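Local coordinates for beta-agarase (Persicobacter, PDB 6AII), which hydrolyses agarose to release neoagarobiose, as a beta-agarase of glycoside hydrolase family 16, probably by cutting beta-1,4 linkages, at residues D29-D34 with D316-Y321; F119-V124 with Y216-V221; M105-S110 with K281-I286. One frame throughout, in Å; residues are numbered along the deposited sequence.

Contact 1: D29-D34 with D316-Y321. With CA (calcium ion), chain B.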
loop_
_atom_site.group_PDB
_atom_site.type_symbol
_atom_site.label_atom_id
_atom_site.label_comp_id
_atom_site.label_asym_id
_atom_site.label_seq_id
_atom_site.Cartn_x
_atom_site.Cartn_y
_atom_site.Cartn_z
ATOM N N ASP A 29 1.450 10.561 -11.895
ATOM C CA ASP A 29 0.868 10.072 -13.139
ATOM C C ASP A 29 -0.631 9.943 -12.960
ATOM O O ASP A 29 -1.043 9.355 -11.926
ATOM C CB ASP A 29 1.494 8.741 -13.536
ATOM C CG ASP A 29 1.242 8.306 -14.967
ATOM O OD1 ASP A 29 0.309 8.810 -15.626
ATOM O OD2 ASP A 29 2.099 7.504 -15.442
ATOM N N ASP A 30 -1.448 10.468 -13.912
ATOM C CA ASP A 30 -2.889 10.215 -13.842
ATOM C C ASP A 30 -3.425 9.178 -14.834
ATOM O O ASP A 30 -4.627 9.009 -14.947
ATOM C CB ASP A 30 -3.663 11.529 -13.878
ATOM C CG ASP A 30 -3.431 12.420 -15.078
ATOM O OD1 ASP A 30 -2.654 12.054 -15.970
ATOM O OD2 ASP A 30 -4.106 13.473 -15.083
ATOM N N PHE A 31 -2.497 8.442 -15.483
ATOM C CA PHE A 31 -2.827 7.176 -16.160
ATOM C C PHE A 31 -3.931 7.295 -17.228
ATOM O O PHE A 31 -4.819 6.443 -17.323
ATOM C CB PHE A 31 -3.219 6.129 -15.094
ATOM C CG PHE A 31 -2.050 5.754 -14.240
ATOM C CD1 PHE A 31 -0.932 5.209 -14.832
ATOM C CD2 PHE A 31 -2.034 5.973 -12.868
ATOM C CE1 PHE A 31 0.170 4.845 -14.081
ATOM C CE2 PHE A 31 -0.937 5.606 -12.116
ATOM C CZ PHE A 31 0.163 5.048 -12.721
ATOM N N ASN A 32 -3.854 8.357 -18.024
ATOM C CA ASN A 32 -4.914 8.615 -19.007
ATOM C C ASN A 32 -4.397 8.285 -20.405
ATOM O O ASN A 32 -4.791 8.901 -21.405
ATOM C CB ASN A 32 -5.487 10.018 -18.823
ATOM C CG ASN A 32 -6.122 10.233 -17.449
ATOM O OD1 ASN A 32 -6.730 9.331 -16.823
ATOM N ND2 ASN A 32 -6.049 11.471 -17.004
ATOM N N TYR A 33 -3.503 7.314 -20.480
ATOM C CA TYR A 33 -2.967 6.790 -21.730
ATOM C C TYR A 33 -3.194 5.272 -21.749
ATOM O O TYR A 33 -3.532 4.676 -20.707
ATOM C CB TYR A 33 -1.480 7.104 -21.871
ATOM C CG TYR A 33 -0.673 6.699 -20.655
ATOM C CD1 TYR A 33 -0.215 5.414 -20.483
ATOM C CD2 TYR A 33 -0.481 7.581 -19.602
ATOM C CE1 TYR A 33 0.508 5.027 -19.358
ATOM C CE2 TYR A 33 0.236 7.208 -18.477
ATOM C CZ TYR A 33 0.716 5.919 -18.334
ATOM O OH TYR A 33 1.419 5.560 -17.229
ATOM N N ASP A 34 -3.019 4.683 -22.936
ATOM C CA ASP A 34 -3.183 3.231 -23.138
ATOM C C ASP A 34 -1.795 2.584 -23.006
ATOM O O ASP A 34 -0.796 2.946 -23.675
ATOM C CB ASP A 34 -3.846 2.882 -24.468
ATOM C CG ASP A 34 -5.339 3.157 -24.510
ATOM O OD1 ASP A 34 -5.963 3.178 -23.446
ATOM O OD2 ASP A 34 -5.881 3.266 -25.618
ATOM N N ASP A 316 -6.377 5.321 -10.296
ATOM C CA ASP A 316 -6.745 6.488 -11.142
ATOM C C ASP A 316 -5.569 7.430 -11.269
ATOM O O ASP A 316 -5.354 8.046 -12.318
ATOM C CB ASP A 316 -7.950 7.173 -10.508
ATOM C CG ASP A 316 -8.518 8.321 -11.326
ATOM O OD1 ASP A 316 -8.301 8.341 -12.570
ATOM O OD2 ASP A 316 -9.200 9.177 -10.701
ATOM N N TRP A 317 -4.846 7.639 -10.181
ATOM C CA TRP A 317 -3.693 8.519 -10.221
ATOM C C TRP A 317 -2.799 8.272 -9.003
ATOM O O TRP A 317 -3.244 7.757 -7.953
ATOM C CB TRP A 317 -4.083 10.021 -10.311
ATOM C CG TRP A 317 -5.102 10.598 -9.377
ATOM C CD1 TRP A 317 -6.362 10.915 -9.748
ATOM C CD2 TRP A 317 -4.976 11.005 -8.011
ATOM N NE1 TRP A 317 -7.027 11.567 -8.753
ATOM C CE2 TRP A 317 -6.201 11.641 -7.668
ATOM C CE3 TRP A 317 -3.939 10.937 -7.056
ATOM C CZ2 TRP A 317 -6.426 12.160 -6.413
ATOM C CZ3 TRP A 317 -4.184 11.420 -5.784
ATOM C CH2 TRP A 317 -5.407 12.042 -5.478
ATOM N N ILE A 318 -1.543 8.658 -9.136
ATOM C CA ILE A 318 -0.574 8.750 -8.090
ATOM C C ILE A 318 -0.041 10.178 -8.159
ATOM O O ILE A 318 0.341 10.608 -9.267
ATOM C CB ILE A 318 0.589 7.751 -8.255
ATOM C CG1 ILE A 318 0.092 6.313 -8.267
ATOM C CG2 ILE A 318 1.672 8.001 -7.243
ATOM C CD1 ILE A 318 1.102 5.338 -8.816
ATOM N N ARG A 319 0.076 10.845 -7.009
ATOM C CA ARG A 319 0.695 12.216 -7.023
ATOM C C ARG A 319 1.622 12.335 -5.831
ATOM O O ARG A 319 1.376 11.831 -4.735
ATOM C CB ARG A 319 -0.364 13.318 -7.059
ATOM C CG ARG A 319 -1.217 13.424 -5.791
ATOM C CD ARG A 319 -2.334 14.429 -5.990
ATOM N NE ARG A 319 -3.043 14.691 -4.765
ATOM C CZ ARG A 319 -3.761 15.749 -4.460
ATOM N NH1 ARG A 319 -3.768 16.804 -5.291
ATOM N NH2 ARG A 319 -4.534 15.724 -3.373
ATOM N N VAL A 320 2.751 13.007 -6.087
ATOM C CA VAL A 320 3.790 13.225 -5.126
ATOM C C VAL A 320 4.156 14.720 -5.099
ATOM O O VAL A 320 4.296 15.284 -6.190
ATOM C CB VAL A 320 5.027 12.375 -5.431
ATOM C CG1 VAL A 320 6.151 12.701 -4.506
ATOM C CG2 VAL A 320 4.672 10.877 -5.316
ATOM N N TYR A 321 4.248 15.261 -3.902
ATOM C CA TYR A 321 4.620 16.689 -3.749
ATOM C C TYR A 321 5.713 16.811 -2.686
ATOM O O TYR A 321 5.750 16.117 -1.693
ATOM C CB TYR A 321 3.456 17.588 -3.339
ATOM C CG TYR A 321 2.255 17.628 -4.240
ATOM C CD1 TYR A 321 1.262 16.650 -4.152
ATOM C CD2 TYR A 321 2.081 18.618 -5.180
ATOM C CE1 TYR A 321 0.153 16.674 -4.967
ATOM C CE2 TYR A 321 0.981 18.619 -6.007
ATOM C CZ TYR A 321 -0.022 17.685 -5.874
ATOM O OH TYR A 321 -1.111 17.762 -6.693
HETATM CA CA CA B . -6.880 8.746 -14.366
HETATM O O HOH W 1 -9.202 9.208 -15.215
#
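Asp30 and Asp316 meet at a calcium ion. Asp30 gives its backbone O, 2.3 Å from the calcium. Asp316 binds twice, through OD1 at 2.3 Å and through its own O at 2.6 Å from the calcium. Its CG stands anti to the backbone N (chi1 -175°) and beside the carbonyl carbon, which lets carboxylate and carbonyl grip the same ion. Asn32 adds OD1 at 2.5 Å from the calcium. A water, Asp5 and Gly74 complete seven ligands. The ion draws Asp30 O and Asp316 O together, although both are acceptors. The other carboxylate oxygen of Asp316, OD2, forms a salt bridge with Arg123, so a second-shell charge probably steadies this ligand.

Next to the ion the loop makes a single antiparallel bridge with the strand. Asp29 N donates to Ile318 O, and Ile318 N donates to Asp29 O, both at 2.9 Å. The two bonds are nearly straight. Asp29 also shapes the loop: its OD1 accepts from Phe31 N at 2.8 Å, from above the carboxylate plane, an Asx turn. OD2 accepts from Tyr33 OH and is hydrogen-bonded to Trp48 NE1. Phe31 then brings the edge of its ring to the strand. Its CE2 lies 3.9 Å from Ile318 CD1, and Asp316 O also lies at this edge. Asp29 CG sits over one face of the same ring.

A calcium site on the convex side, away from the cleft, is familiar in family 16 enzymes and suggests a structural role. Asp316 and Trp317 both face Arg123, a classic beta bulge where strand 312-325 turns a corner. On its flank runs strand 118-125, touched by the Trp317 side chain. Ile318 reaches across to strand 280-287 of the other sheet of the sandwich.

Contact 2: F119-V124 with Y216-V221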
loop_
_atom_site.group_PDB
_atom_site.type_symbol
_atom_site.label_atom_id
_atom_site.label_comp_id
_atom_site.label_asym_id
_atom_site.label_seq_id
_atom_site.Cartn_x
_atom_site.Cartn_y
_atom_site.Cartn_z
ATOM N N PHE A 119 5.006 14.303 0.380
ATOM C CA PHE A 119 3.615 13.837 0.499
ATOM C C PHE A 119 3.365 12.906 -0.690
ATOM O O PHE A 119 3.577 13.306 -1.897
ATOM C CB PHE A 119 2.636 15.006 0.545
ATOM C CG PHE A 119 1.203 14.537 0.557
ATOM C CD1 PHE A 119 0.602 14.158 1.742
ATOM C CD2 PHE A 119 0.425 14.567 -0.594
ATOM C CE1 PHE A 119 -0.719 13.731 1.755
ATOM C CE2 PHE A 119 -0.903 14.142 -0.569
ATOM C CZ PHE A 119 -1.471 13.735 0.595
ATOM N N VAL A 120 2.870 11.662 -0.435
ATOM C CA VAL A 120 2.627 10.688 -1.475
ATOM C C VAL A 120 1.156 10.249 -1.358
ATOM O O VAL A 120 0.797 9.823 -0.257
ATOM C CB VAL A 120 3.541 9.454 -1.308
ATOM C CG1 VAL A 120 3.243 8.384 -2.350
ATOM C CG2 VAL A 120 5.018 9.879 -1.337
ATOM N N GLU A 121 0.425 10.256 -2.435
ATOM C CA GLU A 121 -1.016 9.903 -2.355
ATOM C C GLU A 121 -1.422 9.194 -3.628
ATOM O O GLU A 121 -1.026 9.573 -4.744
ATOM C CB GLU A 121 -1.843 11.152 -2.156
ATOM C CG GLU A 121 -3.307 10.942 -1.810
ATOM C CD GLU A 121 -3.997 12.285 -1.593
ATOM O OE1 GLU A 121 -3.805 13.185 -2.477
ATOM O OE2 GLU A 121 -4.797 12.404 -0.627
ATOM N N ALA A 122 -2.296 8.172 -3.471
ATOM C CA ALA A 122 -2.843 7.505 -4.619
ATOM C C ALA A 122 -4.367 7.505 -4.507
ATOM O O ALA A 122 -4.927 7.398 -3.395
ATOM C CB ALA A 122 -2.312 6.088 -4.664
ATOM N N ARG A 123 -5.046 7.515 -5.661
ATOM C CA ARG A 123 -6.460 7.334 -5.752
ATOM C C ARG A 123 -6.690 5.975 -6.369
ATOM O O ARG A 123 -6.328 5.771 -7.546
ATOM C CB ARG A 123 -7.121 8.443 -6.586
ATOM C CG ARG A 123 -8.637 8.403 -6.588
ATOM C CD ARG A 123 -9.314 9.639 -7.127
ATOM N NE ARG A 123 -10.757 9.595 -6.897
ATOM C CZ ARG A 123 -11.696 9.355 -7.815
ATOM N NH1 ARG A 123 -12.986 9.425 -7.455
ATOM N NH2 ARG A 123 -11.399 9.063 -9.070
ATOM N N VAL A 124 -7.247 5.098 -5.555
ATOM C CA VAL A 124 -7.320 3.702 -5.940
ATOM C C VAL A 124 -8.767 3.244 -5.849
ATOM O O VAL A 124 -9.500 3.715 -4.985
ATOM C CB VAL A 124 -6.419 2.840 -5.050
ATOM C CG1 VAL A 124 -4.947 3.211 -5.234
ATOM C CG2 VAL A 124 -6.821 2.878 -3.611
ATOM N N TYR A 216 -13.777 4.727 -5.492
ATOM C CA TYR A 216 -12.396 5.148 -5.326
ATOM C C TYR A 216 -12.160 5.717 -3.929
ATOM O O TYR A 216 -13.056 6.356 -3.341
ATOM C CB TYR A 216 -12.026 6.203 -6.379
ATOM C CG TYR A 216 -11.771 5.579 -7.733
ATOM C CD1 TYR A 216 -12.773 5.362 -8.652
ATOM C CD2 TYR A 216 -10.507 5.142 -8.084
ATOM C CE1 TYR A 216 -12.507 4.786 -9.896
ATOM C CE2 TYR A 216 -10.237 4.529 -9.307
ATOM C CZ TYR A 216 -11.242 4.339 -10.218
ATOM O OH TYR A 216 -10.915 3.716 -11.413
ATOM N N SER A 217 -10.983 5.460 -3.394
ATOM C CA SER A 217 -10.477 6.021 -2.158
ATOM C C SER A 217 -9.181 6.761 -2.479
ATOM O O SER A 217 -8.397 6.275 -3.303
ATOM C CB SER A 217 -10.181 4.924 -1.165
ATOM O OG SER A 217 -11.304 4.117 -0.946
ATOM N N THR A 218 -8.869 7.800 -1.753
ATOM C CA THR A 218 -7.537 8.371 -1.738
ATOM C C THR A 218 -6.825 8.030 -0.438
ATOM O O THR A 218 -7.420 8.045 0.637
ATOM C CB THR A 218 -7.474 9.885 -1.992
ATOM O OG1 THR A 218 -8.131 10.605 -0.945
ATOM C CG2 THR A 218 -8.070 10.211 -3.329
ATOM N N ILE A 219 -5.603 7.551 -0.506
ATOM C CA ILE A 219 -4.806 7.266 0.677
ATOM C C ILE A 219 -3.424 7.869 0.453
ATOM O O ILE A 219 -2.805 7.672 -0.595
ATOM C CB ILE A 219 -4.717 5.744 0.980
ATOM C CG1 ILE A 219 -6.081 5.111 0.828
ATOM C CG2 ILE A 219 -4.177 5.549 2.372
ATOM C CD1 ILE A 219 -6.094 3.689 0.460
ATOM N N GLY A 220 -2.993 8.614 1.455
ATOM C CA GLY A 220 -1.695 9.257 1.344
ATOM C C GLY A 220 -0.963 9.391 2.652
ATOM O O GLY A 220 -1.559 9.264 3.743
ATOM N N VAL A 221 0.345 9.653 2.529
ATOM C CA VAL A 221 1.194 9.857 3.729
ATOM C C VAL A 221 2.028 11.114 3.524
ATOM O O VAL A 221 2.521 11.309 2.422
ATOM C CB VAL A 221 2.077 8.642 4.015
ATOM C CG1 VAL A 221 3.138 8.428 2.952
ATOM C CG2 VAL A 221 2.763 8.734 5.362
HETATM O O HOH W 2 -6.183 11.148 1.183
#
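Arg123 lays its guanidinium flat over Tyr216. The group and the phenol ring are 16° from parallel but offset: Tyr216 CB lies over the centre of the guanidinium, 3.5 Å from Arg123 CZ. Only NH2 reaches over the ring face, near its rim, 3.8 Å from Tyr216 CG. CG of Arg123 is anti to the backbone N (chi1 -173°), and the chain runs extended to NE, carrying the planar end past Thr218 to Tyr216. On the way Arg123 CG touches Thr218 CG2 at 3.8 Å. NH2 also forms a salt bridge with Asp316. With an alanine here, Asp316 OD2 would probably lose its charged mate, and Tyr216 CB and one face of its ring the guanidinium packed on them.

Backbone bonds join the strands in antiparallel register. Three hydrogen-bonded pairs, Val120 with Val221, Ala122 with Ile219 and Val124 with Ser217, each give two bonds. Between them, Glu121 and Gly220 form a non-hydrogen-bonded pair with their CA atoms only 3.8 Å apart. Gly220 has no CB to press on Glu121 CB or Val120 O.

A water bridges side chains on the Glu121 face. It donates to Glu121 OE2 at 2.6 Å and lies 2.9 Å from Thr218 OG1. The other oxygen, OE1, pairs with Arg319 of strand 312-325.

Apolar contacts fill the opposite face. Val124 CG2 meets Ile219 CD1 at 4.2 Å. Val120, Ile219 and Val221 reach Ile148 on strand 144-151 of the other sheet of the sandwich.

The chemistry thus splits by face. One side of this sheet of the family 16 jelly roll is mainly apolar and packs into the sandwich. The other holds charges in pairs: Arg319 probably offsets the buried charge of Glu121, and Asp316 pairs with the partly exposed Arg123.

Contact 3: M105-S110 with K281-I286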
loop_
_atom_site.group_PDB
_atom_site.type_symbol
_atom_site.label_atom_id
_atom_site.label_comp_id
_atom_site.label_asym_id
_atom_site.label_seq_id
_atom_site.Cartn_x
_atom_site.Cartn_y
_atom_site.Cartn_z
ATOM N N MET A 105 -1.051 -12.426 -10.839
ATOM C CA MET A 105 -1.339 -11.118 -10.227
ATOM C C MET A 105 -0.342 -10.105 -10.704
ATOM O O MET A 105 0.607 -10.430 -11.373
ATOM C CB MET A 105 -1.298 -11.255 -8.698
ATOM C CG MET A 105 -2.512 -11.972 -8.152
ATOM S SD MET A 105 -2.422 -12.173 -6.346
ATOM C CE MET A 105 -4.088 -11.873 -5.835
ATOM N N GLY A 106 -0.546 -8.833 -10.381
ATOM C CA GLY A 106 0.385 -7.816 -10.813
ATOM C C GLY A 106 1.073 -7.105 -9.671
ATOM O O GLY A 106 0.582 -7.047 -8.505
ATOM N N CYS A 107 2.223 -6.511 -9.999
ATOM C CA CYS A 107 3.039 -5.795 -9.071
ATOM C C CYS A 107 3.746 -4.675 -9.837
ATOM O O CYS A 107 4.240 -4.940 -10.940
ATOM C CB CYS A 107 4.030 -6.749 -8.405
ATOM S SG CYS A 107 5.089 -5.964 -7.199
ATOM N N VAL A 108 3.725 -3.457 -9.287
ATOM C CA VAL A 108 4.319 -2.319 -9.927
ATOM C C VAL A 108 5.322 -1.658 -8.995
ATOM O O VAL A 108 5.010 -1.461 -7.802
ATOM C CB VAL A 108 3.199 -1.345 -10.328
ATOM C CG1 VAL A 108 3.779 -0.058 -10.833
ATOM C CG2 VAL A 108 2.291 -1.995 -11.356
ATOM N N VAL A 109 6.543 -1.274 -9.505
ATOM C CA VAL A 109 7.529 -0.633 -8.677
ATOM C C VAL A 109 8.030 0.626 -9.390
ATOM O O VAL A 109 8.311 0.592 -10.613
ATOM C CB VAL A 109 8.701 -1.567 -8.341
ATOM C CG1 VAL A 109 9.696 -0.812 -7.480
ATOM C CG2 VAL A 109 8.236 -2.835 -7.632
ATOM N N SER A 110 8.104 1.739 -8.696
ATOM C CA SER A 110 8.547 2.966 -9.345
ATOM C C SER A 110 10.025 2.890 -9.736
ATOM O O SER A 110 10.787 2.181 -9.107
ATOM C CB SER A 110 8.366 4.164 -8.442
ATOM O OG SER A 110 9.164 4.126 -7.298
ATOM N N LYS A 281 11.347 3.615 -2.946
ATOM C CA LYS A 281 10.543 3.408 -4.169
ATOM C C LYS A 281 9.090 3.170 -3.714
ATOM O O LYS A 281 8.910 2.663 -2.601
ATOM C CB LYS A 281 10.997 2.214 -4.993
ATOM C CG LYS A 281 12.362 2.437 -5.659
ATOM C CD LYS A 281 12.819 1.257 -6.456
ATOM C CE LYS A 281 14.157 1.550 -7.120
ATOM N NZ LYS A 281 14.503 0.410 -8.004
ATOM N N LEU A 282 8.146 3.525 -4.583
ATOM C CA LEU A 282 6.729 3.245 -4.349
ATOM C C LEU A 282 6.412 1.905 -5.018
ATOM O O LEU A 282 6.763 1.641 -6.178
ATOM C CB LEU A 282 5.909 4.404 -4.925
ATOM C CG LEU A 282 4.389 4.239 -4.857
ATOM C CD1 LEU A 282 3.914 4.267 -3.428
ATOM C CD2 LEU A 282 3.738 5.352 -5.667
ATOM N N ILE A 283 5.652 1.058 -4.293
ATOM C CA ILE A 283 5.215 -0.201 -4.768
ATOM C C ILE A 283 3.680 -0.222 -4.669
ATOM O O ILE A 283 3.129 0.138 -3.614
ATOM C CB ILE A 283 5.871 -1.344 -3.936
ATOM C CG1 ILE A 283 7.405 -1.201 -3.961
ATOM C CG2 ILE A 283 5.402 -2.713 -4.414
ATOM C CD1 ILE A 283 8.187 -2.327 -3.347
ATOM N N ILE A 284 3.032 -0.641 -5.739
ATOM C CA ILE A 284 1.571 -0.889 -5.717
ATOM C C ILE A 284 1.357 -2.307 -6.250
ATOM O O ILE A 284 1.829 -2.658 -7.316
ATOM C CB ILE A 284 0.787 0.113 -6.552
ATOM C CG1 ILE A 284 1.171 1.536 -6.147
ATOM C CG2 ILE A 284 -0.699 -0.187 -6.372
ATOM C CD1 ILE A 284 0.269 2.585 -6.755
ATOM N N ASN A 285 0.702 -3.133 -5.452
ATOM C CA ASN A 285 0.576 -4.506 -5.881
ATOM C C ASN A 285 -0.641 -5.170 -5.241
ATOM O O ASN A 285 -1.244 -4.668 -4.265
ATOM C CB ASN A 285 1.814 -5.356 -5.540
ATOM C CG ASN A 285 1.855 -5.789 -4.083
ATOM O OD1 ASN A 285 2.180 -5.010 -3.210
ATOM N ND2 ASN A 285 1.529 -7.030 -3.775
ATOM N N ILE A 286 -0.952 -6.349 -5.786
ATOM C CA ILE A 286 -1.927 -7.228 -5.185
ATOM C C ILE A 286 -1.231 -8.564 -4.882
ATOM O O ILE A 286 -0.211 -8.881 -5.494
ATOM C CB ILE A 286 -3.171 -7.451 -6.055
ATOM C CG1 ILE A 286 -2.857 -8.194 -7.358
ATOM C CG2 ILE A 286 -3.876 -6.087 -6.285
ATOM C CD1 ILE A 286 -4.043 -8.427 -8.305
HETATM O O HOH W 3 12.484 0.157 -10.032
#
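Ser110 holds OG between its backbone N and carbonyl carbon (chi1 65°), facing Leu282. OG accepts from Leu282 N at 3.0 Å, and OG is also hydrogen-bonded to Gly112 O. Ser110 N donates to Leu282 O, so this pair is closed by one backbone bond and one side-chain bond. At the far end Ile286 has the same first torsion, with CG1 in that position (chi1 65°). This swings CG1 to Met105 CB at 3.7 Å, and CD1 packs on Met105 CG.

The extended Lys281 chain runs past the end of the neighbouring strand. Its CD lies 3.5 Å from Ser110 O. A water accepts from Lys281 NZ and donates to Ser110 O at 2.8 Å, which gives that carbonyl a partner.

The two strands are antiparallel neighbours in one sheet of the jelly-roll sandwich, the fold of family 16 hydrolases. Val108 and Ile284 form a hydrogen-bonded pair; Val108 N meets Ile284 O at 2.8 Å. The Ile284 side chain points to the facing sheet and touches Ile318 and Met313 of strand 312-325.

Cys107, Val109, Ile283 and Asn285 lie on the other face. The Val109 and Ile283 side chains lie side by side, pointing the same way, with Val109 CG2 4.1 Å from Ile283 CG1. Cys107 SG rests on Asn285 CB at 3.7 Å. The Asn285 amide is held at both ends. Its ND2 donates to Ile286 O from above the carbonyl plane, at 3.1 Å, and also to Glu287 OE1. Its OD1 accepts from Trp136 NE1, and Trp64 packs beside it.

In the fold
All three contacts are mainly buried, but contacts 2 and 3 lie about 9 Å from the chain centre and contact 1 about 16 Å (centre to centre). Contacts 1 and 2 share one sheet, since strands 312-325 and 118-125 are neighbours. Two salt bridges link them. Contact 3 belongs to the other sheet and meets contact 1 through apolar packing alone, with Ile318 CD1 3.5 Å from Ile284 CD1. Calcium coordination by backbone, amide and carboxylate oxygens sets apart the outlying contact 1. Contact 2 has paired charges on one face of its sheet and mainly apolar side chains on the other. Contact 3 is mostly apolar, with polar groups at its ends. Along the chain, contact 2 nests within contact 3, and contact 3 within contact 1.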